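Local coordinates for uncharacterized protein (Pseudomonas aeruginosa PAO1, PDB 4R1D) that binds calcium and probably acts as a lipase effector of the H2 type VI secretion system, held in check by its immunity protein Tli4, at residues L265-G270 and G422-T427. Numbering follows the deposited sequence.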
loop_
_atom_site.group_PDB
_atom_site.type_symbol
_atom_site.label_atom_id
_atom_site.label_comp_id
_atom_site.label_asym_id
_atom_site.label_seq_id
_atom_site.Cartn_x
_atom_site.Cartn_y
_atom_site.Cartn_z
ATOM N N LEU A 265 -2.828 -4.839 -16.733
ATOM C CA LEU A 265 -3.512 -6.108 -16.972
ATOM C C LEU A 265 -3.955 -6.311 -18.425
ATOM O O LEU A 265 -3.651 -7.340 -19.033
ATOM C CB LEU A 265 -4.730 -6.228 -16.050
ATOM C CG LEU A 265 -5.597 -7.479 -16.244
ATOM C CD1 LEU A 265 -4.796 -8.769 -16.085
ATOM C CD2 LEU A 265 -6.755 -7.448 -15.260
ATOM N N THR A 266 -4.664 -5.332 -18.990
ATOM C CA THR A 266 -5.198 -5.491 -20.341
ATOM C C THR A 266 -4.241 -5.101 -21.468
ATOM O O THR A 266 -4.361 -5.630 -22.571
ATOM C CB THR A 266 -6.523 -4.735 -20.563
ATOM O OG1 THR A 266 -6.301 -3.323 -20.525
ATOM C CG2 THR A 266 -7.564 -5.132 -19.509
ATOM N N GLN A 267 -3.303 -4.196 -21.186
ATOM C CA GLN A 267 -2.451 -3.617 -22.225
ATOM C C GLN A 267 -1.029 -4.187 -22.322
ATOM O O GLN A 267 -0.407 -4.113 -23.389
ATOM C CB GLN A 267 -2.393 -2.089 -22.076
ATOM C CG GLN A 267 -3.742 -1.405 -22.070
ATOM C CD GLN A 267 -4.612 -1.830 -23.231
ATOM O OE1 GLN A 267 -5.578 -2.585 -23.056
ATOM N NE2 GLN A 267 -4.280 -1.351 -24.431
ATOM N N LEU A 268 -0.519 -4.751 -21.228
ATOM C CA LEU A 268 0.821 -5.331 -21.219
ATOM C C LEU A 268 0.798 -6.851 -21.289
ATOM O O LEU A 268 1.842 -7.489 -21.300
ATOM C CB LEU A 268 1.582 -4.890 -19.969
ATOM C CG LEU A 268 1.705 -3.375 -19.816
ATOM C CD1 LEU A 268 2.586 -3.060 -18.610
ATOM C CD2 LEU A 268 2.270 -2.758 -21.080
ATOM N N HIS A 269 -0.401 -7.425 -21.307
ATOM C CA HIS A 269 -0.563 -8.865 -21.443
ATOM C C HIS A 269 -1.751 -9.122 -22.347
ATOM O O HIS A 269 -2.542 -8.223 -22.595
ATOM C CB HIS A 269 -0.817 -9.520 -20.086
ATOM C CG HIS A 269 0.230 -9.215 -19.063
ATOM N ND1 HIS A 269 0.097 -8.195 -18.144
ATOM C CD2 HIS A 269 1.431 -9.790 -18.818
ATOM C CE1 HIS A 269 1.170 -8.161 -17.372
ATOM N NE2 HIS A 269 1.994 -9.118 -17.759
ATOM N N GLY A 270 -1.871 -10.349 -22.842
ATOM C CA GLY A 270 -3.045 -10.731 -23.598
ATOM C C GLY A 270 -4.118 -11.118 -22.608
ATOM O O GLY A 270 -4.060 -12.189 -22.003
ATOM N N GLY A 422 -0.992 2.209 -24.118
ATOM C CA GLY A 422 -2.259 2.923 -24.150
ATOM C C GLY A 422 -3.379 2.376 -23.264
ATOM O O GLY A 422 -3.153 1.990 -22.114
ATOM N N TYR A 423 -4.591 2.362 -23.816
ATOM C CA TYR A 423 -5.808 2.058 -23.064
ATOM C C TYR A 423 -6.613 0.999 -23.802
ATOM O O TYR A 423 -6.571 0.924 -25.032
ATOM C CB TYR A 423 -6.664 3.331 -22.891
ATOM C CG TYR A 423 -5.914 4.449 -22.195
ATOM C CD1 TYR A 423 -4.994 5.226 -22.888
ATOM C CD2 TYR A 423 -6.089 4.693 -20.834
ATOM C CE1 TYR A 423 -4.277 6.233 -22.249
ATOM C CE2 TYR A 423 -5.387 5.702 -20.185
ATOM C CZ TYR A 423 -4.484 6.459 -20.891
ATOM O OH TYR A 423 -3.789 7.439 -20.242
ATOM N N HIS A 424 -7.360 0.200 -23.045
ATOM C CA HIS A 424 -8.311 -0.742 -23.614
ATOM C C HIS A 424 -9.201 -0.018 -24.637
ATOM O O HIS A 424 -9.576 1.135 -24.442
ATOM C CB HIS A 424 -9.148 -1.342 -22.479
ATOM C CG HIS A 424 -9.976 -2.517 -22.891
ATOM N ND1 HIS A 424 -11.093 -2.394 -23.691
ATOM C CD2 HIS A 424 -9.856 -3.837 -22.608
ATOM C CE1 HIS A 424 -11.621 -3.588 -23.888
ATOM N NE2 HIS A 424 -10.896 -4.480 -23.234
ATOM N N SER A 425 -9.526 -0.688 -25.739
ATOM C CA SER A 425 -10.302 -0.057 -26.808
ATOM C C SER A 425 -11.732 0.327 -26.405
ATOM O O SER A 425 -12.391 1.117 -27.090
ATOM C CB SER A 425 -10.322 -0.955 -28.054
ATOM O OG SER A 425 -10.964 -2.190 -27.777
ATOM N N GLU A 426 -12.224 -0.234 -25.307
ATOM C CA GLU A 426 -13.546 0.139 -24.813
ATOM C C GLU A 426 -13.406 0.765 -23.422
ATOM O O GLU A 426 -13.840 0.196 -22.424
ATOM C CB GLU A 426 -14.473 -1.074 -24.777
ATOM C CG GLU A 426 -14.486 -1.868 -26.095
ATOM C CD GLU A 426 -15.103 -1.078 -27.254
ATOM O OE1 GLU A 426 -15.854 -0.119 -27.000
ATOM O OE2 GLU A 426 -14.840 -1.428 -28.420
ATOM N N THR A 427 -12.787 1.939 -23.378
ATOM C CA THR A 427 -12.497 2.601 -22.119
ATOM C C THR A 427 -13.410 3.802 -21.923
ATOM O O THR A 427 -13.512 4.674 -22.803
ATOM C CB THR A 427 -11.023 3.064 -22.060
ATOM O OG1 THR A 427 -10.164 1.921 -21.975
ATOM C CG2 THR A 427 -10.799 3.927 -20.836
#
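The amide of Gln267 lies against the backbone that runs from Tyr423 to His424, touching it without a hydrogen bond across the contact. Its OE1 comes within 3.3 Å of His424 CA, and its NE2 stands 3.3 Å from Tyr423 O at an angle too poor for bonding. Gln267 CG rests 3.4 Å from Gly422 O, and a bend at chi2 (-50°) turns the amide beyond it onto the Tyr423-His424 peptide. Two bonds fix the rotation of this amide: Thr266 OG1 donates to Gln267 OE1 over 2.7 Å, in the carbonyl plane and on a lone pair, and NE2 bonds to the carbonyl of Ala421.

The imidazole of His424 meets Thr266, the helical residue before Gln267. Its CG is anti to the backbone N (chi1 -169°), and the ring presents an edge to Thr266, with CD2 4.0 Å from Thr266 CB; the two side chains cross at about a right angle. Both ring nitrogens are engaged, ND1 accepting a nearly straight bond from Glu426 N (2.9 Å, 165°) and NE2 bonding to the carbonyl of Val274. Gly422, with positive phi, is the first residue to leave the helical conformation after helix 400-421, and its carbonyl is bonded by Arg263. The contact thus joins the C-terminal ends of two helices beside the parallel sheet, just before strands 274-280 and 427-432, the alternating helix-strand layout of an alpha/beta-hydrolase fold.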